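Local coordinates for protein lysozyme, putative (Bacillus anthracis, PDB 2WAG) that probably hydrolyses peptidoglycan of bacterial cell walls as a family 25 glycoside hydrolase (lysozyme), at residues M38-I43 with W180-Y185; E47-V52 with F78-E83. One frame throughout, in Å; residues are numbered along the deposited sequence. Where two conformers were deposited one is given.

How the interactions relate
From the N terminus, M38-I43 comes first. It lies on strand 40-47, and E47-V52 follows three residues later, taking in the end of that strand and the hairpin after it. F78-E83 comes next, between strand 69-75 and helix 82-92. Interaction 2 therefore closes a short loop of 25 residues. That loop lies wholly within the 136-residue loop that interaction 1 closes when W180-Y185 is reached. The two contacts nest and do not cross. Their centres are about 23 Å apart. Interaction 1 packs two distant strands together inside the barrel. Interaction 2 joins the loops that follow two neighbouring strands.

Interaction 1. Residues M38-I43 with W180-Y185; sequences MKFAFI and WTFWQY. With SO4 (sulfate ion), chain D.
F182 meets both F40 and F42, and it uses a different part of its ring for each. Its edge is directed at the face of F40. This T-shaped pair is somewhat tilted, with the planes at 68° and the centroids 5.3 Å apart. F182 CE1 lies above the F40 ring, displaced toward the rim. The closest atoms are F182 CD1 and F40 CZ, at 3.8 Å. F42 approaches F182 over a face. Here the F42 edge points at the F182 ring, and the planes stand almost square at 89°. F42 CE2 is 3.9 Å from F182 CE1. F182 is thus the edge in one T-shaped pair and the face in the other. F182 carries CG beside its backbone N and opposite the carbonyl carbon (chi1 -65°), which sends the ring toward strand 40-47. No hydrogen bond links the two segments.

The strands are not sheet neighbours. Strands 17-21 and 202-206 lie between them on one way round the sheet, and four parallel strands on the other. The sheet closes as the modified TIM barrel of family 25, and the aromatic cluster fills part of its interior. W164 meets F42 and F206 meets F182, so further strands add rings to this core.

Farther along strand 182-186, Y185 OH donates a hydrogen bond of 2.7 Å to O4 of a sulfate ion. That oxygen sits at the edge of the Y185 ring, in its plane. H9 and H10 of the histidine tag also bind this ion, which probably came from the crystallisation liquor.

Interaction 2. Residues E47-V52 with F78-E83; sequences EGSAFV and FDSKGE. With SO4 (sulfate ion), chain G.
S49 and S80 meet through their hydroxyls. S49 OG lies 2.7 Å from S80 OG, close enough for a hydrogen bond. Its proton may go instead to T84 OG1, in the first turn of helix 82-92, so the bond to S80 is not settled. S49 was modelled in two conformers, which makes this bond more doubtful still. Each side chain leaves its backbone toward the other segment. S80 holds OG between its backbone N and carbonyl carbon (chi1 58°), where it reaches both S49 and the sulfate.

A sulfate ion bridges the two segments. The backbone S49 N donates to its O2 at 2.7 Å, and the bond is nearly straight at 170°. From the other segment, S80 OG donates to O4, also at 2.7 Å. S77 OG binds the same ion. G48 passes close by, with CA 3.6 Å from sulfate O2.

Backbone bonds shape the first segment. E47 N bonds to F51 O, and F51 N bonds to E47 O. These two bonds close a tight hairpin with G48, S49 and A50 in its loop. In the second segment, K81 is the N-cap residue of helix 82-92. A side-chain-to-backbone bond joins T84 OG1 to K81 O. The first segment starts on the last residue of barrel strand 40-47, and the second comes just after strand 69-75. Both lie at the C-terminal ends of these parallel strands. In TIM barrels this is the rim that carries the active site.

Apolar packing plays little part here. The contact is small and polar, and it rests on hydroxyls and a shared anion. The sulfate probably came from the crystallisation liquor, so its bridge may reflect crystal conditions. Its site does indicate that this rim can hold an anion through a backbone N-H and serine hydroxyls.

Interaction 1. Residues M38-I43 with W180-Y185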
loop_
_atom_site.group_PDB
_atom_site.type_symbol
_atom_site.label_atom_id
_atom_site.label_comp_id
_atom_site.label_asym_id
_atom_site.label_seq_id
_atom_site.Cartn_x
_atom_site.Cartn_y
_atom_site.Cartn_z
ATOM N N MET A 38 -15.204 -14.208 -7.072
ATOM C CA MET A 38 -14.760 -12.975 -7.732
ATOM C C MET A 38 -15.492 -12.882 -9.064
ATOM O O MET A 38 -15.377 -13.780 -9.913
ATOM C CB MET A 38 -13.257 -12.988 -7.961
ATOM C CG MET A 38 -12.455 -13.093 -6.667
ATOM S SD MET A 38 -12.681 -11.651 -5.594
ATOM C CE MET A 38 -11.631 -12.169 -4.239
ATOM N N LYS A 39 -16.240 -11.799 -9.258
ATOM C CA LYS A 39 -17.079 -11.661 -10.444
ATOM C C LYS A 39 -16.436 -10.889 -11.567
ATOM O O LYS A 39 -16.925 -10.917 -12.700
ATOM C CB LYS A 39 -18.443 -11.076 -10.091
ATOM C CG LYS A 39 -19.272 -12.117 -9.352
ATOM C CD LYS A 39 -20.694 -11.715 -9.206
ATOM C CE LYS A 39 -21.409 -12.732 -8.356
ATOM N NZ LYS A 39 -21.585 -14.008 -9.096
ATOM N N PHE A 40 -15.360 -10.174 -11.261
ATOM C CA PHE A 40 -14.707 -9.353 -12.275
ATOM C C PHE A 40 -13.238 -9.206 -11.973
ATOM O O PHE A 40 -12.786 -9.415 -10.838
ATOM C CB PHE A 40 -15.376 -7.967 -12.446
ATOM C CG PHE A 40 -15.303 -7.063 -11.224
ATOM C CD1 PHE A 40 -14.252 -6.178 -11.051
ATOM C CD2 PHE A 40 -16.341 -7.047 -10.301
ATOM C CE1 PHE A 40 -14.208 -5.325 -9.927
ATOM C CE2 PHE A 40 -16.325 -6.209 -9.190
ATOM C CZ PHE A 40 -15.245 -5.339 -8.998
ATOM N N ALA A 41 -12.506 -8.809 -12.997
ATOM C CA ALA A 41 -11.102 -8.492 -12.918
ATOM C C ALA A 41 -10.777 -7.307 -13.825
ATOM O O ALA A 41 -11.208 -7.266 -14.909
ATOM C CB ALA A 41 -10.273 -9.659 -13.235
ATOM N N PHE A 42 -10.008 -6.376 -13.317
ATOM C CA PHE A 42 -9.363 -5.368 -14.157
ATOM C C PHE A 42 -7.862 -5.640 -14.144
ATOM O O PHE A 42 -7.247 -5.709 -13.073
ATOM C CB PHE A 42 -9.660 -3.958 -13.646
ATOM C CG PHE A 42 -11.075 -3.491 -13.918
ATOM C CD1 PHE A 42 -11.461 -3.118 -15.202
ATOM C CD2 PHE A 42 -12.010 -3.438 -12.903
ATOM C CE1 PHE A 42 -12.757 -2.680 -15.458
ATOM C CE2 PHE A 42 -13.322 -3.001 -13.158
ATOM C CZ PHE A 42 -13.683 -2.629 -14.437
ATOM N N ILE A 43 -7.286 -5.824 -15.327
ATOM C CA ILE A 43 -5.918 -6.256 -15.468
ATOM C C ILE A 43 -5.082 -5.134 -16.049
ATOM O O ILE A 43 -5.460 -4.541 -17.056
ATOM C CB ILE A 43 -5.865 -7.473 -16.425
ATOM C CG1 ILE A 43 -6.744 -8.625 -15.914
ATOM C CG2 ILE A 43 -4.411 -7.920 -16.685
ATOM C CD1 ILE A 43 -6.986 -9.666 -16.973
ATOM N N TRP A 180 -20.053 6.858 -6.701
ATOM C CA TRP A 180 -19.017 5.997 -7.270
ATOM C C TRP A 180 -19.631 4.765 -7.920
ATOM O O TRP A 180 -20.762 4.343 -7.583
ATOM C CB TRP A 180 -17.955 5.606 -6.228
ATOM C CG TRP A 180 -18.513 4.964 -4.987
ATOM C CD1 TRP A 180 -18.887 5.595 -3.846
ATOM C CD2 TRP A 180 -18.807 3.568 -4.791
ATOM N NE1 TRP A 180 -19.375 4.678 -2.935
ATOM C CE2 TRP A 180 -19.343 3.430 -3.491
ATOM C CE3 TRP A 180 -18.661 2.421 -5.580
ATOM C CZ2 TRP A 180 -19.731 2.190 -2.968
ATOM C CZ3 TRP A 180 -19.045 1.187 -5.058
ATOM C CH2 TRP A 180 -19.574 1.083 -3.765
ATOM N N THR A 181 -18.881 4.167 -8.845
ATOM C CA THR A 181 -19.314 2.958 -9.545
ATOM C C THR A 181 -18.551 1.706 -9.060
ATOM O O THR A 181 -19.136 0.637 -8.945
ATOM C CB THR A 181 -19.161 3.129 -11.074
ATOM O OG1 THR A 181 -19.901 4.282 -11.496
ATOM C CG2 THR A 181 -19.628 1.881 -11.826
ATOM N N PHE A 182 -17.255 1.856 -8.784
ATOM C CA PHE A 182 -16.460 0.817 -8.132
ATOM C C PHE A 182 -15.730 1.419 -6.949
ATOM O O PHE A 182 -15.407 2.619 -6.933
ATOM C CB PHE A 182 -15.424 0.203 -9.091
ATOM C CG PHE A 182 -16.027 -0.544 -10.260
ATOM C CD1 PHE A 182 -16.261 -1.923 -10.197
ATOM C CD2 PHE A 182 -16.324 0.129 -11.451
ATOM C CE1 PHE A 182 -16.775 -2.614 -11.296
ATOM C CE2 PHE A 182 -16.875 -0.542 -12.534
ATOM C CZ PHE A 182 -17.097 -1.912 -12.471
ATOM N N TRP A 183 -15.450 0.562 -5.967
ATOM C CA TRP A 183 -14.739 0.965 -4.741
ATOM C C TRP A 183 -13.647 -0.065 -4.457
ATOM O O TRP A 183 -13.944 -1.245 -4.284
ATOM C CB TRP A 183 -15.754 1.011 -3.581
ATOM C CG TRP A 183 -15.191 1.022 -2.186
ATOM C CD1 TRP A 183 -13.982 1.514 -1.770
ATOM C CD2 TRP A 183 -15.855 0.534 -1.010
ATOM N NE1 TRP A 183 -13.835 1.316 -0.406
ATOM C CE2 TRP A 183 -14.979 0.734 0.081
ATOM C CE3 TRP A 183 -17.121 -0.033 -0.773
ATOM C CZ2 TRP A 183 -15.320 0.370 1.389
ATOM C CZ3 TRP A 183 -17.460 -0.391 0.537
ATOM C CH2 TRP A 183 -16.554 -0.187 1.593
ATOM N N GLN A 184 -12.390 0.382 -4.452
ATOM C CA GLN A 184 -11.265 -0.473 -4.039
ATOM C C GLN A 184 -11.142 -0.374 -2.532
ATOM O O GLN A 184 -10.825 0.703 -1.985
ATOM C CB GLN A 184 -9.969 -0.018 -4.700
ATOM C CG GLN A 184 -8.785 -0.914 -4.427
ATOM C CD GLN A 184 -7.636 -0.449 -5.238
ATOM O OE1 GLN A 184 -6.922 0.441 -4.824
ATOM N NE2 GLN A 184 -7.505 -0.974 -6.439
ATOM N N TYR A 185 -11.409 -1.487 -1.847
ATOM C CA TYR A 185 -11.502 -1.454 -0.383
ATOM C C TYR A 185 -10.306 -2.046 0.354
ATOM O O TYR A 185 -10.169 -1.845 1.571
ATOM C CB TYR A 185 -12.812 -2.083 0.091
ATOM C CG TYR A 185 -12.964 -3.555 -0.184
ATOM C CD1 TYR A 185 -12.519 -4.503 0.746
ATOM C CD2 TYR A 185 -13.535 -4.006 -1.359
ATOM C CE1 TYR A 185 -12.668 -5.856 0.517
ATOM C CE2 TYR A 185 -13.698 -5.353 -1.607
ATOM C CZ TYR A 185 -13.264 -6.279 -0.675
ATOM O OH TYR A 185 -13.458 -7.623 -0.953
HETATM S S SO4 D . -14.135 -9.040 2.281
HETATM O O1 SO4 D . -14.746 -7.742 2.600
HETATM O O2 SO4 D . -15.184 -9.885 1.660
HETATM O O3 SO4 D . -13.738 -9.719 3.528
HETATM O O4 SO4 D . -13.038 -9.080 1.290
#

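Interaction 2. Residues E47-V52 with F78-E83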
loop_
_atom_site.group_PDB
_atom_site.type_symbol
_atom_site.label_atom_id
_atom_site.label_comp_id
_atom_site.label_asym_id
_atom_site.label_seq_id
_atom_site.Cartn_x
_atom_site.Cartn_y
_atom_site.Cartn_z
ATOM N N GLU A 47 1.189 1.349 -19.463
ATOM C CA GLU A 47 1.493 2.532 -18.679
ATOM C C GLU A 47 2.178 3.542 -19.573
ATOM O O GLU A 47 3.042 3.179 -20.378
ATOM C CB GLU A 47 2.350 2.206 -17.433
ATOM C CG GLU A 47 2.715 3.445 -16.613
ATOM C CD GLU A 47 3.290 3.136 -15.245
ATOM O OE1 GLU A 47 3.408 1.955 -14.877
ATOM O OE2 GLU A 47 3.639 4.108 -14.548
ATOM N N GLY A 48 1.791 4.804 -19.446
ATOM C CA GLY A 48 2.412 5.859 -20.245
ATOM C C GLY A 48 2.357 5.592 -21.732
ATOM O O GLY A 48 1.420 4.988 -22.241
ATOM N N SER A 49 3.356 6.048 -22.473
ATOM C CA SER A 49 3.195 5.978 -23.920
ATOM C C SER A 49 3.965 4.797 -24.528
ATOM O O SER A 49 3.892 4.611 -25.729
ATOM C CB SER A 49 3.489 7.348 -24.611
ATOM O OG SER A 49 2.489 8.352 -24.354
ATOM N N ALA A 50 4.634 3.963 -23.727
ATOM C CA ALA A 50 5.365 2.849 -24.311
ATOM C C ALA A 50 5.460 1.561 -23.485
ATOM O O ALA A 50 5.916 0.530 -23.980
ATOM C CB ALA A 50 6.764 3.323 -24.701
ATOM N N PHE A 51 4.993 1.584 -22.238
ATOM C CA PHE A 51 5.190 0.437 -21.372
ATOM C C PHE A 51 4.032 -0.568 -21.455
ATOM O O PHE A 51 2.864 -0.174 -21.518
ATOM C CB PHE A 51 5.397 0.900 -19.919
ATOM C CG PHE A 51 5.609 -0.211 -18.946
ATOM C CD1 PHE A 51 6.893 -0.678 -18.661
ATOM C CD2 PHE A 51 4.524 -0.806 -18.305
ATOM C CE1 PHE A 51 7.088 -1.705 -17.735
ATOM C CE2 PHE A 51 4.715 -1.831 -17.384
ATOM C CZ PHE A 51 5.984 -2.287 -17.110
ATOM N N VAL A 52 4.370 -1.856 -21.441
ATOM C CA VAL A 52 3.397 -2.949 -21.435
ATOM C C VAL A 52 3.673 -3.854 -20.235
ATOM O O VAL A 52 4.797 -4.345 -20.057
ATOM C CB VAL A 52 3.455 -3.803 -22.731
ATOM C CG1 VAL A 52 2.379 -4.883 -22.722
ATOM C CG2 VAL A 52 3.289 -2.907 -23.973
ATOM N N PHE A 78 1.853 11.483 -16.319
ATOM C CA PHE A 78 1.789 12.940 -16.393
ATOM C C PHE A 78 2.773 13.521 -17.400
ATOM O O PHE A 78 2.805 14.737 -17.584
ATOM C CB PHE A 78 2.032 13.527 -15.001
ATOM C CG PHE A 78 0.981 13.133 -14.010
ATOM C CD1 PHE A 78 -0.294 13.638 -14.105
ATOM C CD2 PHE A 78 1.264 12.239 -12.979
ATOM C CE1 PHE A 78 -1.298 13.279 -13.197
ATOM C CE2 PHE A 78 0.265 11.880 -12.074
ATOM C CZ PHE A 78 -1.003 12.399 -12.178
ATOM N N ASP A 79 3.558 12.664 -18.056
ATOM C CA ASP A 79 4.678 13.155 -18.856
ATOM C C ASP A 79 4.654 12.812 -20.326
ATOM O O ASP A 79 5.645 13.042 -21.017
ATOM C CB ASP A 79 5.985 12.733 -18.205
ATOM C CG ASP A 79 6.244 13.533 -16.955
ATOM O OD1 ASP A 79 6.444 14.758 -17.052
ATOM O OD2 ASP A 79 6.170 12.964 -15.855
ATOM N N SER A 80 3.534 12.284 -20.820
ATOM C CA SER A 80 3.362 12.123 -22.261
ATOM C C SER A 80 1.939 12.443 -22.669
ATOM O O SER A 80 1.034 12.546 -21.831
ATOM C CB SER A 80 3.745 10.727 -22.724
ATOM O OG SER A 80 2.979 9.748 -22.062
ATOM N N LYS A 81 1.738 12.639 -23.964
ATOM C CA LYS A 81 0.432 13.103 -24.431
ATOM C C LYS A 81 -0.657 12.052 -24.283
ATOM O O LYS A 81 -0.405 10.857 -24.402
ATOM C CB LYS A 81 0.521 13.556 -25.887
ATOM C CG LYS A 81 1.319 14.847 -26.089
ATOM C CD LYS A 81 1.248 15.306 -27.534
ATOM C CE LYS A 81 1.558 14.151 -28.476
ATOM N NZ LYS A 81 3.002 13.791 -28.551
ATOM N N GLY A 82 -1.873 12.530 -24.065
ATOM C CA GLY A 82 -3.030 11.638 -23.975
ATOM C C GLY A 82 -3.192 10.829 -25.243
ATOM O O GLY A 82 -3.533 9.658 -25.210
ATOM N N GLU A 83 -2.947 11.453 -26.396
ATOM C CA GLU A 83 -3.169 10.746 -27.643
ATOM C C GLU A 83 -2.262 9.527 -27.758
ATOM O O GLU A 83 -2.687 8.459 -28.160
ATOM C CB GLU A 83 -2.953 11.690 -28.846
ATOM C CG GLU A 83 -3.078 10.956 -30.173
ATOM C CD GLU A 83 -2.661 11.793 -31.366
ATOM O OE1 GLU A 83 -1.554 12.384 -31.343
ATOM O OE2 GLU A 83 -3.446 11.835 -32.331
HETATM S S SO4 G . 5.965 8.269 -20.318
HETATM O O1 SO4 G . 6.057 7.871 -18.923
HETATM O O2 SO4 G . 5.483 7.351 -21.343
HETATM O O3 SO4 G . 7.025 9.178 -20.774
HETATM O O4 SO4 G . 4.815 9.200 -20.222
#